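Long-range contacts in cell division control protein 45 cdc45 putative (Entamoeba histolytica, PDB 6CC2), which probably acts in DNA replication as the Cdc45 component of the eukaryotic replicative helicase, together with MCM and GINS: residues 26-31 and 66-71; 32-37 and 82-87; 78-83 and 101-106; 108-113 and 177-182. All coordinates share one frame; numbering follows the deposited sequence.

Interaction 1 (26-31 and 66-71)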
# COMPACT_ATOMS: atom_id res chain seq x y z
N GLN A 26 -1.48 -0.97 -23.46
CA GLN A 26 -2.36 -0.48 -22.42
C GLN A 26 -1.96 -1.17 -21.12
O GLN A 26 -1.93 -2.41 -21.06
CB GLN A 26 -3.81 -0.79 -22.77
CG GLN A 26 -4.80 0.22 -22.32
CD GLN A 26 -6.19 -0.16 -22.76
OE1 GLN A 26 -6.47 -1.34 -22.98
NE2 GLN A 26 -7.07 0.82 -22.87
N LEU A 27 -1.67 -0.39 -20.08
CA LEU A 27 -1.27 -0.95 -18.80
C LEU A 27 -2.32 -0.60 -17.75
O LEU A 27 -2.55 0.58 -17.47
CB LEU A 27 0.11 -0.41 -18.38
CG LEU A 27 1.23 -0.78 -19.35
CD1 LEU A 27 1.52 0.39 -20.29
CD2 LEU A 27 2.47 -1.22 -18.61
N TYR A 28 -2.97 -1.63 -17.22
CA TYR A 28 -3.99 -1.49 -16.18
C TYR A 28 -3.31 -1.58 -14.82
O TYR A 28 -2.66 -2.57 -14.51
CB TYR A 28 -5.05 -2.58 -16.35
CG TYR A 28 -5.86 -2.53 -17.61
CD1 TYR A 28 -5.27 -2.67 -18.86
CD2 TYR A 28 -7.23 -2.34 -17.57
CE1 TYR A 28 -6.02 -2.61 -20.03
CE2 TYR A 28 -8.00 -2.29 -18.72
CZ TYR A 28 -7.38 -2.42 -19.95
OH TYR A 28 -8.15 -2.37 -21.09
N VAL A 29 -3.47 -0.54 -14.01
CA VAL A 29 -2.68 -0.36 -12.80
C VAL A 29 -3.63 -0.35 -11.61
O VAL A 29 -4.49 0.53 -11.51
CB VAL A 29 -1.87 0.94 -12.85
CG1 VAL A 29 -0.96 1.03 -11.64
CG2 VAL A 29 -1.07 1.01 -14.14
N SER A 30 -3.47 -1.31 -10.75
CA SER A 30 -4.23 -1.33 -9.49
C SER A 30 -3.60 -0.37 -8.47
O SER A 30 -2.46 0.05 -8.62
CB SER A 30 -4.29 -2.75 -8.98
OG SER A 30 -3.01 -3.21 -8.62
N PRO A 31 -4.35 -0.00 -7.42
CA PRO A 31 -3.93 1.15 -6.57
C PRO A 31 -2.95 0.80 -5.47
O PRO A 31 -3.24 0.85 -4.27
CB PRO A 31 -5.26 1.65 -6.00
CG PRO A 31 -6.35 0.75 -6.53
CD PRO A 31 -5.72 -0.46 -7.10
N ARG A 66 -14.84 -3.34 -17.93
CA ARG A 66 -15.55 -2.38 -18.77
C ARG A 66 -14.60 -1.66 -19.72
O ARG A 66 -14.91 -1.49 -20.90
CB ARG A 66 -16.29 -1.38 -17.88
CG ARG A 66 -17.60 -1.93 -17.33
CD ARG A 66 -18.41 -0.86 -16.59
NE ARG A 66 -19.75 -1.33 -16.25
CZ ARG A 66 -20.15 -1.68 -15.02
NH1 ARG A 66 -19.31 -1.62 -13.99
NH2 ARG A 66 -21.40 -2.09 -14.83
N VAL A 67 -13.43 -1.22 -19.22
CA VAL A 67 -12.49 -0.54 -20.10
C VAL A 67 -11.94 -1.51 -21.15
O VAL A 67 -11.82 -1.16 -22.33
CB VAL A 67 -11.35 0.10 -19.29
CG1 VAL A 67 -10.26 0.64 -20.22
CG2 VAL A 67 -11.88 1.19 -18.38
N PHE A 68 -11.59 -2.73 -20.72
CA PHE A 68 -11.11 -3.73 -21.66
C PHE A 68 -12.11 -3.91 -22.80
O PHE A 68 -11.75 -3.84 -23.98
CB PHE A 68 -10.86 -5.05 -20.94
CG PHE A 68 -10.19 -6.11 -21.80
CD1 PHE A 68 -8.81 -6.14 -21.93
CD2 PHE A 68 -10.93 -7.07 -22.44
CE1 PHE A 68 -8.19 -7.11 -22.69
CE2 PHE A 68 -10.32 -8.04 -23.22
CZ PHE A 68 -8.96 -8.06 -23.34
N LYS A 69 -13.39 -4.09 -22.46
CA LYS A 69 -14.40 -4.30 -23.49
C LYS A 69 -14.52 -3.08 -24.42
O LYS A 69 -14.65 -3.23 -25.64
CB LYS A 69 -15.75 -4.60 -22.85
CG LYS A 69 -16.84 -4.91 -23.88
CD LYS A 69 -18.20 -5.08 -23.23
CE LYS A 69 -19.25 -5.49 -24.27
NZ LYS A 69 -20.62 -5.53 -23.69
N GLU A 70 -14.47 -1.87 -23.85
CA GLU A 70 -14.54 -0.66 -24.66
C GLU A 70 -13.30 -0.50 -25.54
O GLU A 70 -13.38 0.14 -26.60
CB GLU A 70 -14.71 0.56 -23.77
CG GLU A 70 -14.62 1.90 -24.49
CD GLU A 70 -15.71 2.10 -25.53
OE1 GLU A 70 -16.83 1.59 -25.32
OE2 GLU A 70 -15.45 2.76 -26.56
N THR A 71 -12.16 -1.05 -25.13
CA THR A 71 -10.90 -0.87 -25.84
C THR A 71 -10.71 -1.88 -26.96
O THR A 71 -10.42 -1.50 -28.10
CB THR A 71 -9.73 -0.99 -24.85
OG1 THR A 71 -9.82 0.05 -23.87
CG2 THR A 71 -8.39 -0.89 -25.58
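Gln26 and Thr71 approach from opposite directions where helix 61-71 packs on strand 24-29. Gln26 NE2 donates to Thr71 OG1 at 3.0 Å along a nearly straight line (172°), with the acceptor oxygen in the plane of the amide. The methyl branch of the threonine presses on the same amide, Thr71 CG2 lying 3.3 Å from Gln26 OE1. One turn before Thr71, Val67 slides past Tyr28 in the opposite direction, CG1 to CE2 4.0 Å. The phenol oxygen pushes on to the helix backbone, where Tyr28 OH rests 3.3 Å from Phe68 CA.

What positions these groups is a second set of bonds. Tyr28 OH donates to Gln26 OE1 at 2.7 Å, from above the carbonyl plane. Thr71 OG1 stands beside its own backbone N (chi1 -63°), which turns it back along the helix to donate to Val67 O at 2.8 Å; that carbonyl also takes the N-H of Thr71. Further out, the Tyr28 ring meets Phe82 edge-to-face, and Val56 backs both Tyr28 and Val67. Strand 26-29 and the helical segment 66-71 run nearly antiparallel (169°), as expected of a helix returning the chain across a parallel sheet.

The donors thus run in one direction, from Tyr28 through Gln26 and Thr71 to Val67 O. Both ends of the buried Gln26 amide are used, which sets its orientation.

Interaction 2 (32-37 and 82-87)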
# COMPACT_ATOMS: atom_id res chain seq x y z
N THR A 32 -1.72 0.44 -5.86
CA THR A 32 -0.62 0.29 -4.90
C THR A 32 0.58 1.06 -5.42
O THR A 32 0.73 1.26 -6.62
CB THR A 32 -0.23 -1.19 -4.70
OG1 THR A 32 0.46 -1.70 -5.81
CG2 THR A 32 -1.49 -2.06 -4.42
N VAL A 33 1.43 1.50 -4.50
CA VAL A 33 2.65 2.20 -4.91
C VAL A 33 3.53 1.26 -5.72
O VAL A 33 4.17 1.68 -6.70
CB VAL A 33 3.39 2.75 -3.68
CG1 VAL A 33 4.74 3.33 -4.11
CG2 VAL A 33 2.54 3.81 -2.98
N ASP A 34 3.60 -0.01 -5.32
CA ASP A 34 4.36 -1.02 -6.08
C ASP A 34 3.89 -1.09 -7.52
O ASP A 34 4.70 -1.19 -8.46
CB ASP A 34 4.22 -2.37 -5.38
CG ASP A 34 5.24 -3.40 -5.83
OD1 ASP A 34 6.33 -3.07 -6.36
OD2 ASP A 34 4.95 -4.60 -5.60
N ALA A 35 2.58 -1.04 -7.74
CA ALA A 35 2.06 -1.05 -9.10
C ALA A 35 2.51 0.17 -9.88
O ALA A 35 2.86 0.05 -11.06
CB ALA A 35 0.53 -1.15 -9.09
N ILE A 36 2.54 1.35 -9.25
CA ILE A 36 3.03 2.55 -9.95
C ILE A 36 4.50 2.37 -10.31
O ILE A 36 4.94 2.74 -11.41
CB ILE A 36 2.82 3.81 -9.11
CG1 ILE A 36 1.34 3.99 -8.75
CG2 ILE A 36 3.31 5.06 -9.88
CD1 ILE A 36 1.03 5.26 -7.97
N VAL A 37 5.28 1.81 -9.39
CA VAL A 37 6.70 1.54 -9.67
C VAL A 37 6.83 0.65 -10.89
O VAL A 37 7.68 0.88 -11.76
CB VAL A 37 7.37 0.90 -8.44
CG1 VAL A 37 8.71 0.29 -8.79
CG2 VAL A 37 7.49 1.93 -7.30
N PHE A 82 -1.69 -6.23 -17.06
CA PHE A 82 -2.42 -6.09 -15.81
C PHE A 82 -1.40 -6.11 -14.69
O PHE A 82 -0.63 -7.08 -14.55
CB PHE A 82 -3.44 -7.22 -15.65
CG PHE A 82 -4.48 -7.27 -16.75
CD1 PHE A 82 -5.00 -6.11 -17.29
CD2 PHE A 82 -4.92 -8.48 -17.23
CE1 PHE A 82 -5.97 -6.16 -18.29
CE2 PHE A 82 -5.89 -8.54 -18.23
CZ PHE A 82 -6.41 -7.37 -18.76
N ILE A 83 -1.35 -5.02 -13.92
CA ILE A 83 -0.31 -4.82 -12.90
C ILE A 83 -0.93 -4.92 -11.50
O ILE A 83 -1.78 -4.10 -11.13
CB ILE A 83 0.41 -3.48 -13.11
CG1 ILE A 83 1.08 -3.46 -14.48
CG2 ILE A 83 1.42 -3.23 -11.99
CD1 ILE A 83 1.72 -2.13 -14.84
N ASP A 84 -0.44 -5.90 -10.74
CA ASP A 84 -0.82 -6.17 -9.33
C ASP A 84 -2.29 -6.52 -9.21
O ASP A 84 -2.90 -6.36 -8.16
CB ASP A 84 -0.43 -5.03 -8.39
CG ASP A 84 0.25 -5.55 -7.09
OD1 ASP A 84 0.50 -6.77 -6.98
OD2 ASP A 84 0.55 -4.73 -6.19
N CYS A 85 -2.88 -7.04 -10.28
CA CYS A 85 -4.21 -7.60 -10.27
C CYS A 85 -4.31 -8.64 -11.38
O CYS A 85 -3.40 -8.75 -12.22
CB CYS A 85 -5.29 -6.53 -10.45
SG CYS A 85 -5.19 -5.61 -12.01
N ALA A 86 -5.39 -9.41 -11.35
CA ALA A 86 -5.83 -10.34 -12.38
C ALA A 86 -5.15 -11.70 -12.33
O ALA A 86 -5.71 -12.67 -12.85
CB ALA A 86 -5.60 -9.75 -13.78
N GLY A 87 -3.98 -11.81 -11.72
CA GLY A 87 -3.27 -13.08 -11.73
C GLY A 87 -4.01 -14.20 -11.02
O GLY A 87 -3.87 -15.37 -11.38
O HOH W 1 2.62 -4.97 -4.34
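Ala35, in the first turn of helix 33-48, packs on Ile83 at the end of strand 77-83, while Thr32 and Asp84 meet beside them. This is the place where a helix starts at the C-terminal edge of a parallel alpha/beta sheet and packs against one face of it, with Thr32 as the N-cap. The apolar part is close-fitting: Ile83 CG2, the branch anti to the backbone N, touches the helix at Ala35 CB (3.7 Å) and is equally near the CA. A small side chain at this point lets the helix come down onto the sheet, and Asp84 CB packs on Ala35 CB as well.

The polar side is looser and bridged by water. The strand ends at Ile83, and the positive phi (62°) of Asp84 turns its carboxylate toward the helix start. There it crosses Thr32 at about a right angle. Thr32 OG1 donates to the anti lone pair of Asp84 OD2 at 3.1 Å and accepts the N-H of Ala35 (N to OG1 2.9 Å), so the cap itself is tied to the strand end. The two carboxylates do not touch; Asp34 OD2 and Asp84 OD2 are 4.4 Å apart. Ser181 and the N-H of Val182 hold the Asp34 carboxylate, and Ser108 takes Asp84 OD1. Between the two acids one water spends both its protons, donating to Asp34 OD2 at 2.7 Å and to Asp84 OD2 at 2.8 Å.

Interaction 3 (78-83 and 101-106)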
# COMPACT_ATOMS: atom_id res chain seq x y z
N HIS A 78 -2.69 -3.25 -28.96
CA HIS A 78 -2.27 -4.59 -29.34
C HIS A 78 -1.85 -5.45 -28.17
O HIS A 78 -1.84 -6.68 -28.29
CB HIS A 78 -1.09 -4.52 -30.33
CG HIS A 78 0.17 -3.92 -29.76
ND1 HIS A 78 1.14 -4.66 -29.13
CD2 HIS A 78 0.62 -2.64 -29.75
CE1 HIS A 78 2.13 -3.88 -28.75
NE2 HIS A 78 1.84 -2.64 -29.12
N THR A 79 -1.52 -4.85 -27.03
CA THR A 79 -1.03 -5.57 -25.88
C THR A 79 -1.61 -4.90 -24.63
O THR A 79 -1.72 -3.67 -24.59
CB THR A 79 0.50 -5.53 -25.79
OG1 THR A 79 1.08 -6.09 -26.95
CG2 THR A 79 0.99 -6.30 -24.59
N VAL A 80 -1.97 -5.71 -23.64
CA VAL A 80 -2.37 -5.19 -22.33
C VAL A 80 -1.50 -5.83 -21.27
O VAL A 80 -1.17 -7.02 -21.35
CB VAL A 80 -3.87 -5.42 -22.03
CG1 VAL A 80 -4.71 -4.75 -23.08
CG2 VAL A 80 -4.18 -6.91 -21.94
N PHE A 81 -1.13 -5.03 -20.27
CA PHE A 81 -0.50 -5.49 -19.05
C PHE A 81 -1.47 -5.23 -17.90
O PHE A 81 -2.00 -4.12 -17.80
CB PHE A 81 0.80 -4.75 -18.77
CG PHE A 81 1.92 -5.16 -19.64
CD1 PHE A 81 2.06 -4.64 -20.92
CD2 PHE A 81 2.87 -6.08 -19.18
CE1 PHE A 81 3.13 -5.02 -21.72
CE2 PHE A 81 3.93 -6.45 -19.99
CZ PHE A 81 4.05 -5.93 -21.25
N PHE A 82 -1.69 -6.23 -17.06
CA PHE A 82 -2.42 -6.09 -15.81
C PHE A 82 -1.40 -6.11 -14.69
O PHE A 82 -0.63 -7.08 -14.55
CB PHE A 82 -3.44 -7.22 -15.65
CG PHE A 82 -4.48 -7.27 -16.75
CD1 PHE A 82 -5.00 -6.11 -17.29
CD2 PHE A 82 -4.92 -8.48 -17.23
CE1 PHE A 82 -5.97 -6.16 -18.29
CE2 PHE A 82 -5.89 -8.54 -18.23
CZ PHE A 82 -6.41 -7.37 -18.76
N ILE A 83 -1.35 -5.02 -13.92
CA ILE A 83 -0.31 -4.82 -12.90
C ILE A 83 -0.93 -4.92 -11.50
O ILE A 83 -1.78 -4.10 -11.13
CB ILE A 83 0.41 -3.48 -13.11
CG1 ILE A 83 1.08 -3.46 -14.48
CG2 ILE A 83 1.42 -3.23 -11.99
CD1 ILE A 83 1.72 -2.13 -14.84
N ILE A 101 -5.57 -10.36 -28.67
CA ILE A 101 -4.64 -9.40 -28.09
C ILE A 101 -3.58 -10.17 -27.32
O ILE A 101 -3.75 -11.34 -26.97
CB ILE A 101 -5.38 -8.39 -27.19
CG1 ILE A 101 -6.31 -7.49 -28.03
CG2 ILE A 101 -4.42 -7.53 -26.37
CD1 ILE A 101 -5.57 -6.53 -28.94
N PHE A 102 -2.46 -9.50 -27.05
CA PHE A 102 -1.43 -10.05 -26.17
C PHE A 102 -1.71 -9.59 -24.75
O PHE A 102 -1.76 -8.38 -24.48
CB PHE A 102 -0.04 -9.62 -26.66
CG PHE A 102 0.36 -10.28 -27.95
CD1 PHE A 102 -0.12 -9.80 -29.16
CD2 PHE A 102 1.18 -11.39 -27.95
CE1 PHE A 102 0.23 -10.42 -30.36
CE2 PHE A 102 1.54 -12.01 -29.13
CZ PHE A 102 1.06 -11.53 -30.34
N VAL A 103 -1.92 -10.55 -23.85
CA VAL A 103 -2.32 -10.29 -22.48
C VAL A 103 -1.20 -10.74 -21.56
O VAL A 103 -0.85 -11.93 -21.54
CB VAL A 103 -3.64 -10.99 -22.12
CG1 VAL A 103 -3.95 -10.80 -20.64
CG2 VAL A 103 -4.77 -10.48 -23.00
N TYR A 104 -0.63 -9.80 -20.81
CA TYR A 104 0.42 -10.09 -19.85
C TYR A 104 -0.02 -9.65 -18.47
O TYR A 104 -0.72 -8.63 -18.31
CB TYR A 104 1.74 -9.40 -20.23
CG TYR A 104 2.29 -9.91 -21.54
CD1 TYR A 104 2.81 -11.20 -21.63
CD2 TYR A 104 2.28 -9.14 -22.68
CE1 TYR A 104 3.30 -11.70 -22.83
CE2 TYR A 104 2.77 -9.62 -23.88
CZ TYR A 104 3.28 -10.90 -23.95
OH TYR A 104 3.76 -11.40 -25.14
N ILE A 105 0.40 -10.41 -17.47
CA ILE A 105 0.04 -10.14 -16.08
C ILE A 105 1.30 -10.11 -15.24
O ILE A 105 2.09 -11.07 -15.26
CB ILE A 105 -0.96 -11.18 -15.55
CG1 ILE A 105 -2.26 -11.12 -16.36
CG2 ILE A 105 -1.22 -10.95 -14.06
CD1 ILE A 105 -3.26 -12.21 -15.98
N ILE A 106 1.50 -9.02 -14.50
CA ILE A 106 2.57 -8.90 -13.52
C ILE A 106 1.87 -8.63 -12.18
O ILE A 106 1.45 -7.51 -11.91
CB ILE A 106 3.55 -7.79 -13.85
CG1 ILE A 106 4.15 -7.98 -15.23
CG2 ILE A 106 4.70 -7.77 -12.81
CD1 ILE A 106 5.06 -6.82 -15.68
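Val80 and Phe82 carry the backbone ladder between these two parallel strands. Val80 N donates to Phe102 O at 2.8 Å, nearly along the C=O axis, and Val80 O takes the N-H of Tyr104. Phe82 repeats the pattern two residues on, its N bonded to Tyr104 O and its O to Ile106 N. Phe102 N closes the far end on His78 O. Alternate residues carry weaker support, as where Phe81 CA points its hydrogen at Tyr104 O, 3.2 Å away.

The strands are the two arms of a beta-alpha-beta unit, joined through helix 91-95, and sit side by side in the six-stranded parallel sheet with a crossing angle of -18°.

On the face bearing Phe81, the two aromatic rings overlap obliquely, centroids 5.4 Å apart and planes at 32°. Tyr104 CD2 lies over one face of the Phe81 ring, toward its rim, and Phe81 CD2 meets Tyr104 CB at 3.7 Å. Thr79 CG2, anti to the backbone N, comes in at the edge of the tyrosine ring, 3.7 Å from Tyr104 CD2. Thr79 OG1 is bonded to Arg18, which also makes a cation-pi contact with Phe102. On the opposite face Val80 and Val103 lie alongside each other, CG2 to CG2 3.8 Å. Phe82 leans across to the neighbouring strand, CE2 on Val103 CG1 (3.8 Å), while Ile105 CG1 meets that ring at its edge.

Interaction 4 (108-113 and 177-182). With EDO (1,2-ethanediol), chain E.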
# COMPACT_ATOMS: atom_id res chain seq x y z
N SER A 108 1.64 -9.67 -7.84
CA SER A 108 2.32 -10.26 -6.69
C SER A 108 1.46 -11.26 -5.91
O SER A 108 2.00 -11.97 -5.06
CB SER A 108 2.78 -9.15 -5.73
OG SER A 108 1.66 -8.48 -5.15
N HIS A 109 0.15 -11.32 -6.18
CA HIS A 109 -0.70 -12.30 -5.51
C HIS A 109 -0.32 -13.72 -5.89
O HIS A 109 0.05 -13.99 -7.03
CB HIS A 109 -2.17 -12.08 -5.88
CG HIS A 109 -2.74 -10.79 -5.37
ND1 HIS A 109 -2.62 -9.60 -6.05
CD2 HIS A 109 -3.44 -10.52 -4.24
CE1 HIS A 109 -3.22 -8.64 -5.36
NE2 HIS A 109 -3.73 -9.18 -4.26
N ARG A 110 -0.41 -14.64 -4.92
CA ARG A 110 -0.21 -16.06 -5.18
C ARG A 110 -1.23 -16.85 -4.37
O ARG A 110 -1.69 -16.38 -3.33
CB ARG A 110 1.20 -16.53 -4.78
CG ARG A 110 2.34 -15.89 -5.56
CD ARG A 110 2.43 -16.44 -6.98
NE ARG A 110 3.68 -16.00 -7.61
CZ ARG A 110 3.87 -14.77 -8.08
NH1 ARG A 110 5.05 -14.44 -8.60
NH2 ARG A 110 2.91 -13.86 -8.02
N PRO A 111 -1.58 -18.07 -4.81
CA PRO A 111 -1.19 -18.71 -6.08
C PRO A 111 -1.86 -18.07 -7.29
O PRO A 111 -2.89 -17.42 -7.17
CB PRO A 111 -1.66 -20.15 -5.92
CG PRO A 111 -2.80 -20.06 -4.96
CD PRO A 111 -2.40 -18.98 -3.99
N PHE A 112 -1.28 -18.27 -8.47
CA PHE A 112 -1.96 -17.91 -9.71
C PHE A 112 -3.20 -18.78 -9.90
O PHE A 112 -3.25 -19.95 -9.48
CB PHE A 112 -1.02 -18.10 -10.89
CG PHE A 112 0.13 -17.14 -10.92
CD1 PHE A 112 -0.06 -15.78 -10.76
CD2 PHE A 112 1.41 -17.61 -11.14
CE1 PHE A 112 1.01 -14.90 -10.81
CE2 PHE A 112 2.49 -16.74 -11.19
CZ PHE A 112 2.29 -15.39 -11.03
N ASN A 113 -4.22 -18.21 -10.54
CA ASN A 113 -5.38 -19.00 -10.94
C ASN A 113 -4.96 -20.12 -11.90
O ASN A 113 -4.23 -19.88 -12.86
CB ASN A 113 -6.43 -18.10 -11.59
CG ASN A 113 -7.61 -18.89 -12.15
OD1 ASN A 113 -7.56 -19.38 -13.27
ND2 ASN A 113 -8.67 -19.01 -11.36
N PHE A 177 -1.47 -15.29 -0.50
CA PHE A 177 -0.33 -14.58 0.07
C PHE A 177 0.28 -13.74 -1.05
O PHE A 177 -0.20 -13.74 -2.18
CB PHE A 177 0.70 -15.55 0.67
CG PHE A 177 1.21 -16.58 -0.29
CD1 PHE A 177 0.52 -17.75 -0.47
CD2 PHE A 177 2.36 -16.35 -1.02
CE1 PHE A 177 0.98 -18.70 -1.36
CE2 PHE A 177 2.82 -17.32 -1.90
CZ PHE A 177 2.12 -18.46 -2.07
N TYR A 178 1.32 -12.98 -0.69
CA TYR A 178 1.99 -12.07 -1.61
C TYR A 178 3.43 -12.51 -1.80
O TYR A 178 4.13 -12.87 -0.83
CB TYR A 178 1.97 -10.61 -1.12
CG TYR A 178 0.57 -10.08 -0.92
CD1 TYR A 178 -0.12 -10.32 0.27
CD2 TYR A 178 -0.06 -9.37 -1.90
CE1 TYR A 178 -1.39 -9.86 0.45
CE2 TYR A 178 -1.34 -8.88 -1.72
CZ TYR A 178 -2.00 -9.14 -0.53
OH TYR A 178 -3.28 -8.66 -0.35
N SER A 179 3.87 -12.50 -3.06
CA SER A 179 5.23 -12.86 -3.43
C SER A 179 5.96 -11.63 -3.96
O SER A 179 5.71 -10.50 -3.51
CB SER A 179 5.20 -14.00 -4.44
OG SER A 179 6.52 -14.53 -4.64
N GLU A 180 6.83 -11.83 -4.94
CA GLU A 180 7.74 -10.78 -5.38
C GLU A 180 7.04 -9.50 -5.81
O GLU A 180 6.02 -9.51 -6.51
CB GLU A 180 8.59 -11.32 -6.55
CG GLU A 180 9.77 -10.47 -6.91
CD GLU A 180 10.73 -11.22 -7.81
OE1 GLU A 180 10.25 -11.83 -8.79
OE2 GLU A 180 11.95 -11.22 -7.52
N SER A 181 7.63 -8.37 -5.43
CA SER A 181 7.14 -7.05 -5.82
C SER A 181 6.99 -6.96 -7.33
O SER A 181 7.81 -7.49 -8.07
CB SER A 181 8.15 -5.99 -5.32
OG SER A 181 8.31 -4.92 -6.20
N VAL A 182 5.92 -6.29 -7.78
CA VAL A 182 5.72 -6.15 -9.22
C VAL A 182 6.75 -5.20 -9.83
O VAL A 182 7.17 -5.36 -11.00
CB VAL A 182 4.28 -5.72 -9.56
CG1 VAL A 182 3.29 -6.83 -9.18
CG2 VAL A 182 3.89 -4.39 -8.84
C1 EDO E . 7.42 -14.82 0.90
O1 EDO E . 6.24 -15.43 0.35
C2 EDO E . 7.70 -13.50 0.19
O2 EDO E . 6.60 -12.60 0.36
O HOH W 2 -4.26 -7.23 -2.30
O HOH W 3 5.30 -11.40 -8.40
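Arg110 and Phe177 form an antiparallel hydrogen-bonded pair, with Arg110 N to Phe177 O 2.9 Å and Phe177 N to Arg110 O 3.0 Å. His109 and Tyr178 follow as a non-hydrogen-bonded pair, and beyond them Ser179 N reaches Ser108 O at 2.8 Å, almost straight (173°). A cis peptide before Pro111 comes directly after this short ladder.

Side chains divide between its two faces. On one, Arg110 CB sits over the face of the Phe177 ring, 3.8 Å from the centroid, a CH-pi contact. The arginine chain then bends at chi2 (-74°) and runs back past Ser179. Its guanidinium is sandwiched, Ser179 CB over the centre of one face and Phe112 CZ over the other, and NH2 donates to His109 O (3.0 Å), which lies in the guanidinium plane, and also to Asp107 O. A water links NH1 to Glu180 O.

On the other face His109 and Tyr178 lie side by side with ring planes 49° apart, His109 NE2 3.5 Å from Tyr178 CE2. A second water joins His109 NE2 to Tyr178 OH. Asp107 binds His109 ND1, fixing the imidazole, and Ser108 OG, which binds Asp84, lies at the edge of the tyrosine ring. An ethanediol, probably from the crystallisation liquor, donates to Tyr178 O.

The Asp107-Ser108-His109 run follows strand 102-106, consistent with the place of the DHH motif in the RecJ-like phosphoesterases to which Cdc45 is related.

Overall arrangement
Interactions 1, 2 and 3 share one parallel sheet, where strand 77-83 lies between strands 24-29 and 102-106. Their centres lie 10 to 12 Å apart, and interactions 2 and 3 have Phe82 and Ile83 in common. Interaction 1 sets helix 61-71 on one side of that sheet, and interaction 2 brings in the start of helix 33-48; along the chain these two alternate their segments. Interaction 4 comes last in sequence, about 10 Å between centres from interaction 2 but 20 Å from interaction 1. Asp34 to Ser181 and Asp84 to Ser108 bonds tie it to interaction 2, so both its segments are held at the C-terminal edge of the sheet.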